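Local coordinates for protein glutamate--tRNA ligase (Elizabethkingia anophelis, PDB 6B1Z) that probably attaches glutamate to its cognate tRNA in an ATP-dependent reaction, as a class I aminoacyl-tRNA synthetase with an anticodon-binding domain, at residues A[114-119]-A[158-163]; A[141-146]-A[196-201]; A[145-150]-A[154-159]. All coordinates share one frame; numbering follows the deposited sequence. Where two conformers were deposited one is given.

Interaction 1 (A[114-119]-A[158-163]); sequences LAFDTP and KKLLEE
The phenyl ring of F116 packs against L160 and L161, two neighbouring residues of helix 154-162. The contact joins this helix to the end of strand 112-115, an outer strand of a three-stranded antiparallel sheet. Both lie within the sequence that matches the class I synthetase catalytic domain. In relatives, this part of the chain forms an insertion that contacts the acceptor end of the tRNA, and the same is likely here.

The two leucines meet the ring in different ways. L160 comes over one face. Its CD1 lies 4.0 Å from the centroid of the F116 ring and only 12° off the ring normal, a CH-pi contact over the centre. L161 meets the ring at its edge instead. Its CD2 lies near the ring plane, 4.0 Å from F116 CE2 and about as far from CZ. The side chains of F116 and L161 cross at about a right angle. F116 leaves the backbone on the helix side, and with CG beside the backbone N (chi1 -61°) the ring reaches both leucines.

L161 has a second apolar neighbour. Its other methyl, CD1, meets CD1 of L114 at 4.1 Å, tip to tip. L161 thus bridges a strand residue and the ring just past the strand end. No hydrogen bond crosses between the segments, and the interface is purely apolar.

Polar side chains hold the segment ends. D117 accepts from Y138 OH and from the backbone N of R147. T118 is the N-cap of helix 119-131: its side chain caps a backbone N there, while its own N bonds to E121 OE1. On the outer side of helix 154-162, K158 NZ forms a salt bridge with E162 OE2 at 2.6 Å, one turn further along.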
loop_
_atom_site.group_PDB
_atom_site.type_symbol
_atom_site.label_atom_id
_atom_site.label_comp_id
_atom_site.label_asym_id
_atom_site.label_seq_id
_atom_site.Cartn_x
_atom_site.Cartn_y
_atom_site.Cartn_z
ATOM N N LEU A 114 20.186 34.406 7.252
ATOM C CA LEU A 114 21.214 33.686 6.505
ATOM C C LEU A 114 22.153 32.969 7.468
ATOM O O LEU A 114 22.537 33.524 8.501
ATOM C CB LEU A 114 22.022 34.644 5.629
ATOM C CG LEU A 114 21.250 35.705 4.833
ATOM C CD1 LEU A 114 22.221 36.545 4.010
ATOM C CD2 LEU A 114 20.192 35.069 3.962
ATOM N N ALA A 115 22.529 31.733 7.130
ATOM C CA ALA A 115 23.408 30.956 8.001
ATOM C C ALA A 115 24.546 30.365 7.184
ATOM O O ALA A 115 24.315 29.789 6.115
ATOM C CB ALA A 115 22.638 29.852 8.738
ATOM N N PHE A 116 25.767 30.513 7.694
ATOM C CA PHE A 116 26.990 30.200 6.965
ATOM C C PHE A 116 27.710 28.974 7.510
ATOM O O PHE A 116 28.800 28.640 7.021
ATOM C CB PHE A 116 27.945 31.403 6.992
ATOM C CG PHE A 116 27.379 32.649 6.356
ATOM C CD1 PHE A 116 26.773 33.628 7.133
ATOM C CD2 PHE A 116 27.456 32.839 4.988
ATOM C CE1 PHE A 116 26.246 34.770 6.545
ATOM C CE2 PHE A 116 26.945 33.989 4.391
ATOM C CZ PHE A 116 26.330 34.950 5.175
ATOM N N ASP A 117 27.122 28.275 8.480
ATOM C CA ASP A 117 27.830 27.182 9.139
ATOM C C ASP A 117 28.130 26.056 8.159
ATOM O O ASP A 117 27.280 25.662 7.356
ATOM C CB ASP A 117 26.998 26.648 10.304
ATOM C CG ASP A 117 26.351 27.753 11.103
ATOM O OD1 ASP A 117 25.240 28.179 10.715
ATOM O OD2 ASP A 117 26.961 28.203 12.095
ATOM N N THR A 118 29.348 25.545 8.228
ATOM C CA THR A 118 29.734 24.425 7.379
ATOM C C THR A 118 29.312 23.107 8.021
ATOM O O THR A 118 29.023 23.052 9.221
ATOM C CB THR A 118 31.240 24.422 7.154
ATOM O OG1 THR A 118 31.914 24.115 8.381
ATOM C CG2 THR A 118 31.722 25.778 6.629
ATOM N N PRO A 119 29.265 22.021 7.242
ATOM C CA PRO A 119 28.939 20.717 7.850
ATOM C C PRO A 119 29.888 20.315 8.967
ATOM O O PRO A 119 29.446 19.730 9.965
ATOM C CB PRO A 119 29.018 19.760 6.655
ATOM C CG PRO A 119 28.625 20.614 5.494
ATOM C CD PRO A 119 29.302 21.941 5.770
ATOM N N LYS A 158 28.401 41.144 5.285
ATOM C CA LYS A 158 28.659 41.800 4.006
ATOM C C LYS A 158 29.912 41.231 3.354
ATOM O O LYS A 158 29.915 40.896 2.165
ATOM C CB LYS A 158 28.793 43.308 4.228
ATOM C CG LYS A 158 29.001 44.142 2.976
ATOM C CD LYS A 158 29.260 45.597 3.354
ATOM C CE LYS A 158 29.200 46.521 2.147
ATOM N NZ LYS A 158 30.251 46.207 1.146
ATOM N N LYS A 159 30.973 41.077 4.145
ATOM C CA LYS A 159 32.222 40.503 3.658
ATOM C C LYS A 159 32.007 39.089 3.131
ATOM O O LYS A 159 32.438 38.754 2.021
ATOM C CB LYS A 159 33.245 40.518 4.796
ATOM C CG LYS A 159 34.606 39.926 4.491
ATOM C CD LYS A 159 35.363 39.750 5.798
ATOM C CE LYS A 159 36.804 39.339 5.579
ATOM N NZ LYS A 159 37.551 39.341 6.868
ATOM N N LEU A 160 31.319 38.250 3.909
ATOM C CA LEU A 160 31.110 36.864 3.495
ATOM C C LEU A 160 30.335 36.784 2.187
ATOM O O LEU A 160 30.620 35.929 1.341
ATOM C CB LEU A 160 30.385 36.091 4.600
ATOM C CG LEU A 160 31.155 35.896 5.910
ATOM C CD1 LEU A 160 30.259 35.370 7.024
ATOM C CD2 LEU A 160 32.345 34.968 5.687
ATOM N N LEU A 161 29.355 37.670 1.995
ATOM C CA LEU A 161 28.563 37.620 0.771
ATOM C C LEU A 161 29.373 38.094 -0.430
ATOM O O LEU A 161 29.216 37.563 -1.537
ATOM C CB LEU A 161 27.287 38.446 0.933
ATOM C CG LEU A 161 26.280 37.898 1.951
ATOM C CD1 LEU A 161 25.088 38.826 2.092
ATOM C CD2 LEU A 161 25.832 36.501 1.546
ATOM N N GLU A 162 30.248 39.087 -0.234
ATOM C CA GLU A 162 31.157 39.490 -1.304
ATOM C C GLU A 162 32.049 38.332 -1.727
ATOM O O GLU A 162 32.328 38.153 -2.917
ATOM C CB GLU A 162 32.014 40.676 -0.859
ATOM C CG GLU A 162 31.252 41.969 -0.632
ATOM C CD GLU A 162 32.140 43.072 -0.084
ATOM O OE1 GLU A 162 33.379 42.928 -0.151
ATOM O OE2 GLU A 162 31.600 44.081 0.418
ATOM N N GLU A 163 32.502 37.531 -0.761
ATOM C CA GLU A 163 33.362 36.384 -1.029
ATOM C C GLU A 163 32.604 35.178 -1.569
ATOM O O GLU A 163 33.223 34.127 -1.776
ATOM C CB GLU A 163 34.113 35.992 0.246
ATOM C CG GLU A 163 35.094 37.048 0.739
ATOM C CD GLU A 163 35.656 36.729 2.109
ATOM O OE1 GLU A 163 35.226 35.725 2.715
ATOM O OE2 GLU A 163 36.530 37.484 2.586
#

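Interaction 2 (A[141-146]-A[196-201]); sequences ETRNRL and LDDKVL
R143 and D198 form a buried salt bridge between the loop that precedes helix 154-162 and the chain leading into strand 200-202. The grip is side-on and bidentate. R143 NE donates to D198 OD2 at 2.7 Å, and R143 NH2 donates to D198 OD1 at 2.9 Å. Each nitrogen therefore serves one oxygen. Both oxygens use their syn lone pairs and lie close to the guanidinium plane. The two flat groups are nearly coplanar, 25° apart, and both bonds are fairly straight.

CG of R143 sits between the backbone N and the carbonyl carbon (chi1 72°). The chain then bends at chi3, which brings the NE edge to the carboxylate.

Further bonds hold the pair in place. D198 OD2 also bonds to Y113 OH, and D198 OD1 to the backbone N of M173. R143 NH2 reaches M173 O as well. Each carboxylate oxygen thus has two partners, and the buried charge is satisfied on both sides. This network would probably keep the carboxylate ionised.

The backbone at D198 is tied down too, since its O accepts from R170 NH1 of strand 168-171. D198 is the centre of an inverse gamma turn, a tight kink just before strand 200-202, an outer strand of the three-stranded antiparallel sheet.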
loop_
_atom_site.group_PDB
_atom_site.type_symbol
_atom_site.label_atom_id
_atom_site.label_comp_id
_atom_site.label_asym_id
_atom_site.label_seq_id
_atom_site.Cartn_x
_atom_site.Cartn_y
_atom_site.Cartn_z
ATOM N N GLU A 141 18.221 29.278 21.394
ATOM C CA GLU A 141 19.270 29.132 22.402
ATOM C C GLU A 141 20.671 29.089 21.807
ATOM O O GLU A 141 21.625 29.553 22.449
ATOM C CB GLU A 141 19.034 27.857 23.205
ATOM C CG GLU A 141 17.861 27.935 24.164
ATOM C CD GLU A 141 17.648 26.629 24.910
ATOM O OE1 GLU A 141 17.908 25.549 24.324
ATOM O OE2 GLU A 141 17.220 26.686 26.082
ATOM N N THR A 142 20.830 28.507 20.615
ATOM C CA THR A 142 22.148 28.271 20.039
ATOM C C THR A 142 22.496 29.215 18.897
ATOM O O THR A 142 23.669 29.280 18.508
ATOM C CB THR A 142 22.280 26.820 19.526
ATOM O OG1 THR A 142 21.275 26.551 18.533
ATOM C CG2 THR A 142 22.115 25.807 20.661
ATOM N N ARG A 143 21.521 29.937 18.335
ATOM C CA ARG A 143 21.847 30.648 17.103
ATOM C C ARG A 143 22.883 31.743 17.339
ATOM O O ARG A 143 23.677 32.040 16.443
ATOM C CB ARG A 143 20.581 31.209 16.443
ATOM C CG ARG A 143 19.951 32.372 17.152
ATOM C CD ARG A 143 18.852 32.996 16.279
ATOM N NE ARG A 143 17.625 32.208 16.237
ATOM C CZ ARG A 143 16.439 32.645 16.659
ATOM N NH1 ARG A 143 16.323 33.874 17.175
ATOM N NH2 ARG A 143 15.367 31.861 16.562
ATOM N N ASN A 144 22.942 32.314 18.546
ATOM C CA ASN A 144 23.870 33.417 18.745
ATOM C C ASN A 144 25.320 32.985 18.901
ATOM O O ASN A 144 26.204 33.849 18.864
ATOM C CB ASN A 144 23.437 34.257 19.947
ATOM C CG ASN A 144 22.243 35.128 19.625
ATOM O OD1 ASN A 144 21.154 34.933 20.163
ATOM N ND2 ASN A 144 22.437 36.084 18.724
ATOM N N ARG A 145 25.618 31.693 19.046
ATOM C CA ARG A 145 27.010 31.263 19.081
ATOM C C ARG A 145 27.427 30.519 17.820
ATOM O O ARG A 145 28.531 29.969 17.771
ATOM C CB ARG A 145 27.293 30.418 20.323
ATOM C CG ARG A 145 26.559 29.097 20.450
ATOM C CD ARG A 145 26.967 28.485 21.792
ATOM N NE ARG A 145 26.043 27.480 22.312
ATOM C CZ ARG A 145 26.389 26.230 22.608
ATOM N NH1 ARG A 145 27.641 25.821 22.430
ATOM N NH2 ARG A 145 25.483 25.389 23.088
ATOM N N LEU A 146 26.588 30.517 16.794
ATOM C CA LEU A 146 26.939 29.939 15.510
ATOM C C LEU A 146 27.239 31.081 14.534
ATOM O O LEU A 146 27.493 32.219 14.956
ATOM C CB LEU A 146 25.812 28.997 15.076
ATOM C CG LEU A 146 25.800 27.737 15.959
ATOM C CD1 LEU A 146 24.496 26.962 15.822
ATOM C CD2 LEU A 146 27.001 26.847 15.639
ATOM N N LEU A 196 10.922 24.379 19.279
ATOM C CA LEU A 196 11.069 24.217 17.838
ATOM C C LEU A 196 12.399 24.796 17.368
ATOM O O LEU A 196 13.059 25.563 18.078
ATOM C CB LEU A 196 9.899 24.886 17.112
ATOM C CG LEU A 196 8.506 24.441 17.573
ATOM C CD1 LEU A 196 7.435 25.244 16.849
ATOM C CD2 LEU A 196 8.314 22.920 17.362
ATOM N N ASP A 197 12.802 24.443 16.145
ATOM C CA ASP A 197 14.123 24.765 15.619
ATOM C C ASP A 197 14.037 25.738 14.452
ATOM O O ASP A 197 12.990 25.870 13.797
ATOM C CB ASP A 197 14.856 23.504 15.151
ATOM C CG ASP A 197 14.947 22.448 16.225
ATOM O OD1 ASP A 197 14.852 22.807 17.412
ATOM O OD2 ASP A 197 15.120 21.259 15.880
ATOM N N ASP A 198 15.169 26.391 14.178
ATOM C CA ASP A 198 15.324 27.321 13.057
ATOM C C ASP A 198 15.575 26.523 11.770
ATOM O O ASP A 198 16.688 26.490 11.234
ATOM C CB ASP A 198 16.497 28.270 13.302
ATOM C CG ASP A 198 16.281 29.252 14.462
ATOM O OD1 ASP A 198 15.163 29.372 14.994
ATOM O OD2 ASP A 198 17.287 29.909 14.820
ATOM N N LYS A 199 14.519 25.879 11.262
ATOM C CA LYS A 199 14.703 24.916 10.183
ATOM C C LYS A 199 15.197 25.601 8.917
ATOM O O LYS A 199 14.849 26.745 8.618
ATOM C CB LYS A 199 13.399 24.166 9.885
ATOM C CG LYS A 199 12.974 23.201 11.010
ATOM C CD LYS A 199 12.379 21.888 10.455
ATOM C CE LYS A 199 12.230 20.818 11.552
ATOM N NZ LYS A 199 10.794 20.502 11.861
ATOM N N VAL A 200 15.993 24.858 8.147
ATOM C CA VAL A 200 16.462 25.357 6.861
ATOM C C VAL A 200 15.289 25.439 5.894
ATOM O O VAL A 200 14.538 24.465 5.717
ATOM C CB VAL A 200 17.567 24.459 6.294
ATOM C CG1 VAL A 200 17.946 24.924 4.877
ATOM C CG2 VAL A 200 18.790 24.463 7.194
ATOM N N LEU A 201 15.143 26.598 5.261
ATOM C CA LEU A 201 14.125 26.866 4.257
ATOM C C LEU A 201 14.669 26.803 2.848
ATOM O O LEU A 201 13.951 26.368 1.948
ATOM C CB LEU A 201 13.504 28.251 4.460
ATOM C CG LEU A 201 12.883 28.476 5.831
ATOM C CD1 LEU A 201 12.345 29.891 5.926
ATOM C CD2 LEU A 201 11.777 27.447 6.048
#

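Interaction 3 (A[145-150]-A[154-159]); sequences RLRNSI and EEEVKK
The guanidinium of R147 is met at its edge, near its own plane, by E156 OE2 from the first turn of helix 154-162. The bond from R147 NH1 to E156 OE2 is 3.3 Å long, a weak hydrogen bond within a salt bridge. The guanidinium and carboxylate planes are 45° apart. R147 meets E156 through one oxygen, OE2, so the grip is single rather than bidentate. The R147 chain bends at chi3 (50°), which brings its end nearer the helix, while E156 reaches out extended to meet it.

Next to this pair the contact turns apolar. V157 CG2 touches S149 CA at 3.9 Å and lies 4.2 Å from S149 CB. The hydroxyl of S149 is engaged elsewhere, accepting from the backbone N of L114. R147 and S149 also share backbone hydrogen bonds with F116 and L114, which tie the segment to strand 112-115 and its end.

N148 points away from the helix. Its ND2 bonds to R143 O and Y138 OH. Its OD1 accepts from the backbone N of S151 and also from that of I150, at 2.9 Å. The I150 bond closes an Asx turn shortly before the start of helix 154-162.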
loop_
_atom_site.group_PDB
_atom_site.type_symbol
_atom_site.label_atom_id
_atom_site.label_comp_id
_atom_site.label_asym_id
_atom_site.label_seq_id
_atom_site.Cartn_x
_atom_site.Cartn_y
_atom_site.Cartn_z
ATOM N N ARG A 145 25.618 31.693 19.046
ATOM C CA ARG A 145 27.010 31.263 19.081
ATOM C C ARG A 145 27.427 30.519 17.820
ATOM O O ARG A 145 28.531 29.969 17.771
ATOM C CB ARG A 145 27.293 30.418 20.323
ATOM C CG ARG A 145 26.559 29.097 20.450
ATOM C CD ARG A 145 26.967 28.485 21.792
ATOM N NE ARG A 145 26.043 27.480 22.312
ATOM C CZ ARG A 145 26.389 26.230 22.608
ATOM N NH1 ARG A 145 27.641 25.821 22.430
ATOM N NH2 ARG A 145 25.483 25.389 23.088
ATOM N N LEU A 146 26.588 30.517 16.794
ATOM C CA LEU A 146 26.939 29.939 15.510
ATOM C C LEU A 146 27.239 31.081 14.534
ATOM O O LEU A 146 27.493 32.219 14.956
ATOM C CB LEU A 146 25.812 28.997 15.076
ATOM C CG LEU A 146 25.800 27.737 15.959
ATOM C CD1 LEU A 146 24.496 26.962 15.822
ATOM C CD2 LEU A 146 27.001 26.847 15.639
ATOM N N ARG A 147 27.248 30.789 13.232
ATOM C CA ARG A 147 27.720 31.746 12.230
ATOM C C ARG A 147 26.580 32.077 11.273
ATOM O O ARG A 147 26.341 31.355 10.301
ATOM C CB ARG A 147 28.941 31.199 11.493
ATOM C CG ARG A 147 30.204 31.164 12.387
ATOM C CD ARG A 147 31.463 30.604 11.689
ATOM N NE ARG A 147 31.711 31.221 10.388
ATOM C CZ ARG A 147 32.220 32.438 10.215
ATOM N NH1 ARG A 147 32.538 33.184 11.266
ATOM N NH2 ARG A 147 32.409 32.905 8.987
ATOM N N ASN A 148 25.878 33.178 11.542
ATOM C CA ASN A 148 24.690 33.521 10.773
ATOM C C ASN A 148 24.495 35.037 10.833
ATOM O O ASN A 148 25.238 35.745 11.515
ATOM C CB ASN A 148 23.478 32.750 11.306
ATOM C CG ASN A 148 23.261 32.988 12.781
ATOM O OD1 ASN A 148 22.975 34.111 13.188
ATOM N ND2 ASN A 148 23.412 31.946 13.592
ATOM N N SER A 149 23.483 35.537 10.114
ATOM C CA SER A 149 23.295 36.982 10.028
ATOM C C SER A 149 22.686 37.582 11.290
ATOM O O SER A 149 22.578 38.810 11.377
ATOM C CB SER A 149 22.453 37.350 8.795
ATOM O OG SER A 149 21.192 36.717 8.806
ATOM N N ILE A 150 22.292 36.761 12.256
ATOM C CA ILE A 150 21.897 37.281 13.560
ATOM C C ILE A 150 23.101 37.421 14.484
ATOM O O ILE A 150 23.224 38.423 15.196
ATOM C CB ILE A 150 20.810 36.381 14.176
ATOM C CG1 ILE A 150 19.511 36.496 13.372
ATOM C CG2 ILE A 150 20.578 36.743 15.653
ATOM C CD1 ILE A 150 18.495 35.447 13.705
ATOM N N GLU A 154 27.208 42.970 11.031
ATOM C CA GLU A 154 26.723 43.263 9.686
ATOM C C GLU A 154 27.865 43.423 8.686
ATOM O O GLU A 154 27.701 43.109 7.500
ATOM C CB GLU A 154 25.855 44.523 9.705
ATOM N N GLU A 155 29.028 43.897 9.140
ATOM C CA GLU A 155 30.159 44.048 8.229
ATOM C C GLU A 155 30.755 42.698 7.854
ATOM O O GLU A 155 31.199 42.506 6.716
ATOM C CB GLU A 155 31.223 44.955 8.849
ATOM C CG GLU A 155 30.983 46.436 8.596
ATOM C CD GLU A 155 31.085 46.799 7.123
ATOM O OE1 GLU A 155 32.035 46.331 6.458
ATOM O OE2 GLU A 155 30.211 47.544 6.627
ATOM N N GLU A 156 30.771 41.747 8.792
ATOM C CA GLU A 156 31.275 40.417 8.464
ATOM C C GLU A 156 30.338 39.696 7.503
ATOM O O GLU A 156 30.798 39.017 6.577
ATOM C CB GLU A 156 31.485 39.594 9.733
ATOM C CG GLU A 156 32.252 38.306 9.480
ATOM C CD GLU A 156 32.583 37.552 10.751
ATOM O OE1 GLU A 156 32.379 38.111 11.850
ATOM O OE2 GLU A 156 33.048 36.397 10.645
ATOM N N VAL A 157 29.025 39.832 7.698
ATOM C CA VAL A 157 28.074 39.235 6.763
ATOM C C VAL A 157 28.270 39.818 5.368
ATOM O O VAL A 157 28.297 39.090 4.370
ATOM C CB VAL A 157 26.630 39.434 7.257
ATOM C CG1 VAL A 157 25.639 38.873 6.240
ATOM C CG2 VAL A 157 26.445 38.778 8.608
ATOM N N LYS A 158 28.401 41.144 5.285
ATOM C CA LYS A 158 28.659 41.800 4.006
ATOM C C LYS A 158 29.912 41.231 3.354
ATOM O O LYS A 158 29.915 40.896 2.165
ATOM C CB LYS A 158 28.793 43.308 4.228
ATOM C CG LYS A 158 29.001 44.142 2.976
ATOM C CD LYS A 158 29.260 45.597 3.354
ATOM C CE LYS A 158 29.200 46.521 2.147
ATOM N NZ LYS A 158 30.251 46.207 1.146
ATOM N N LYS A 159 30.973 41.077 4.145
ATOM C CA LYS A 159 32.222 40.503 3.658
ATOM C C LYS A 159 32.007 39.089 3.131
ATOM O O LYS A 159 32.438 38.754 2.021
ATOM C CB LYS A 159 33.245 40.518 4.796
ATOM C CG LYS A 159 34.606 39.926 4.491
ATOM C CD LYS A 159 35.363 39.750 5.798
ATOM C CE LYS A 159 36.804 39.339 5.579
ATOM N NZ LYS A 159 37.551 39.341 6.868
#

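Overall arrangement
The three contacts lie close together round one small antiparallel sheet, far out from the chain's centre. Interactions 1 and 3 both use helix 154-162, and their centres are about 7 Å apart. Interaction 1 is partly buried and apolar. Interaction 3 is a surface contact that mixes a weak charged pair with valine packing. Interaction 2 is buried and wholly polar, and its strong ion pair is surrounded by further hydrogen bonds. Segments 141-146 and 145-150 overlap, so interactions 2 and 3 begin on the same loop. That loop also runs beside segment 114-119. The loop thus links the helix at the surface to the buried ion pair.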